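Local structure of CocE/NonD family hydrolase (Staphylococcus aureus, 3IB3) at residues K412-T417 with G548-Q553. The protein probably hydrolyses ester or amide bonds as a CocE/NonD family hydrolase, with an alpha/beta-hydrolase domain related to X-Pro dipeptidyl-peptidases and a non-catalytic C-terminal beta domain. Residues are numbered along the deposited sequence; the frame is centred on the assembly and turned at random.
Sequences KLWVST and GKYDSQ
Two donors of one strand grip a single carboxylate oxygen, D551 OD1. The indole W414 NE1 reaches it at 2.9 Å, almost straight (174°) and within the ring plane, while K412 NZ completes a longer salt bridge to the same OD1 at 3.2 Å, coming from the syn side but tilted out of the carboxylate plane. The lysine curls round to this site because its chain bends at chi2 (61°) and again at chi4. Y550 then covers one face of the indole: its CA makes a CH-pi contact over the five-membered ring, and its own ring turns an edge to that face, planes 62° apart. W414 N donates to S552 OG at 3.0 Å, and that hydroxyl is also hydrogen-bonded to Y545 O. K412 and Q553 form an antiparallel hydrogen-bonded pair, with K412 N to Q553 O at 2.7 Å and Q553 N to K412 O at 2.8 Å. Two successive inverse gamma turns, the one centred on Y550 closed by a weak bond, lead the loop into this pairing. In the C-terminal beta domain, strand 408-417 thus pairs on this edge first with strand 553-558, at K412, and from W414 onward with strand 541-546, while strand 490-503 runs along its other edge.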
loop_
_atom_site.group_PDB
_atom_site.type_symbol
_atom_site.label_atom_id
_atom_site.label_comp_id
_atom_site.label_asym_id
_atom_site.label_seq_id
_atom_site.Cartn_x
_atom_site.Cartn_y
_atom_site.Cartn_z
ATOM N N LYS A 412 -7.852 16.269 15.340
ATOM C CA LYS A 412 -7.960 16.244 16.804
ATOM C C LYS A 412 -9.408 16.638 17.254
ATOM O O LYS A 412 -9.837 17.750 17.044
ATOM C CB LYS A 412 -6.844 17.126 17.334
ATOM C CG LYS A 412 -6.981 17.741 18.702
ATOM C CD LYS A 412 -7.100 16.744 19.807
ATOM C CE LYS A 412 -7.293 17.495 21.106
ATOM N NZ LYS A 412 -6.147 18.378 21.423
ATOM N N LEU A 413 -10.140 15.703 17.867
ATOM C CA LEU A 413 -11.560 15.912 18.278
ATOM C C LEU A 413 -11.705 15.684 19.769
ATOM O O LEU A 413 -10.942 14.907 20.358
ATOM C CB LEU A 413 -12.490 14.942 17.536
ATOM C CG LEU A 413 -12.512 14.921 15.980
ATOM C CD1 LEU A 413 -13.566 13.905 15.457
ATOM C CD2 LEU A 413 -12.777 16.335 15.458
ATOM N N TRP A 414 -12.643 16.391 20.398
ATOM C CA TRP A 414 -13.195 16.007 21.710
ATOM C C TRP A 414 -14.586 15.356 21.450
ATOM O O TRP A 414 -15.393 15.858 20.647
ATOM C CB TRP A 414 -13.297 17.200 22.670
ATOM C CG TRP A 414 -11.965 17.804 23.006
ATOM C CD1 TRP A 414 -11.248 18.706 22.257
ATOM C CD2 TRP A 414 -11.172 17.539 24.176
ATOM N NE1 TRP A 414 -10.052 19.010 22.900
ATOM C CE2 TRP A 414 -9.991 18.318 24.077
ATOM C CE3 TRP A 414 -11.358 16.744 25.310
ATOM C CZ2 TRP A 414 -8.988 18.309 25.073
ATOM C CZ3 TRP A 414 -10.358 16.728 26.306
ATOM C CH2 TRP A 414 -9.193 17.516 26.173
ATOM N N VAL A 415 -14.814 14.197 22.061
ATOM C CA VAL A 415 -15.919 13.335 21.689
ATOM C C VAL A 415 -16.475 12.666 22.936
ATOM O O VAL A 415 -15.797 12.600 23.978
ATOM C CB VAL A 415 -15.516 12.247 20.643
ATOM C CG1 VAL A 415 -14.848 12.862 19.514
ATOM C CG2 VAL A 415 -14.571 11.124 21.285
ATOM N N SER A 416 -17.732 12.241 22.815
ATOM C CA SER A 416 -18.437 11.504 23.835
ATOM C C SER A 416 -19.633 10.808 23.176
ATOM O O SER A 416 -20.099 11.236 22.130
ATOM C CB SER A 416 -18.904 12.422 24.979
ATOM O OG SER A 416 -20.063 13.158 24.638
ATOM N N THR A 417 -20.114 9.753 23.825
ATOM C CA THR A 417 -21.258 8.965 23.398
ATOM C C THR A 417 -21.985 8.643 24.691
ATOM O O THR A 417 -21.373 8.636 25.769
ATOM C CB THR A 417 -20.809 7.653 22.666
ATOM O OG1 THR A 417 -21.935 6.796 22.375
ATOM C CG2 THR A 417 -19.792 6.874 23.495
ATOM N N GLY A 548 -13.906 26.857 22.789
ATOM C CA GLY A 548 -13.628 26.954 24.234
ATOM C C GLY A 548 -12.424 26.100 24.592
ATOM O O GLY A 548 -11.437 26.117 23.877
ATOM N N LYS A 549 -12.494 25.359 25.702
ATOM C CA LYS A 549 -11.447 24.363 26.052
ATOM C C LYS A 549 -11.325 23.188 25.050
ATOM O O LYS A 549 -10.261 22.545 24.942
ATOM C CB LYS A 549 -11.644 23.826 27.485
ATOM C CG LYS A 549 -13.014 23.148 27.811
ATOM C CD LYS A 549 -12.998 22.450 29.191
ATOM C CE LYS A 549 -14.407 22.040 29.675
ATOM N NZ LYS A 549 -14.546 21.952 31.187
ATOM N N TYR A 550 -12.400 22.909 24.320
ATOM C CA TYR A 550 -12.432 21.794 23.401
ATOM C C TYR A 550 -11.775 22.194 22.063
ATOM O O TYR A 550 -12.445 22.378 21.049
ATOM C CB TYR A 550 -13.871 21.285 23.234
ATOM C CG TYR A 550 -14.612 20.977 24.557
ATOM C CD1 TYR A 550 -15.751 21.697 24.907
ATOM C CD2 TYR A 550 -14.178 19.970 25.448
ATOM C CE1 TYR A 550 -16.437 21.467 26.118
ATOM C CE2 TYR A 550 -14.866 19.734 26.701
ATOM C CZ TYR A 550 -16.002 20.486 26.992
ATOM O OH TYR A 550 -16.745 20.315 28.116
ATOM N N ASP A 551 -10.438 22.258 22.061
ATOM C CA ASP A 551 -9.652 22.753 20.935
ATOM C C ASP A 551 -9.620 21.783 19.741
ATOM O O ASP A 551 -8.564 21.509 19.151
ATOM C CB ASP A 551 -8.230 23.140 21.402
ATOM C CG ASP A 551 -7.457 21.965 21.907
ATOM O OD1 ASP A 551 -8.056 20.881 22.091
ATOM O OD2 ASP A 551 -6.258 22.118 22.150
ATOM N N SER A 552 -10.799 21.308 19.359
ATOM C CA SER A 552 -10.900 20.413 18.233
ATOM C C SER A 552 -10.313 21.103 16.995
ATOM O O SER A 552 -10.584 22.292 16.744
ATOM C CB SER A 552 -12.348 19.973 17.993
ATOM O OG SER A 552 -12.768 19.013 18.948
ATOM N N GLN A 553 -9.485 20.379 16.246
ATOM C CA GLN A 553 -8.739 20.995 15.147
ATOM C C GLN A 553 -8.219 19.983 14.152
ATOM O O GLN A 553 -7.907 18.869 14.510
ATOM C CB GLN A 553 -7.527 21.772 15.700
ATOM C CG GLN A 553 -6.475 20.900 16.306
ATOM C CD GLN A 553 -5.431 21.700 17.049
ATOM O OE1 GLN A 553 -4.401 22.043 16.492
ATOM N NE2 GLN A 553 -5.727 22.068 18.288
#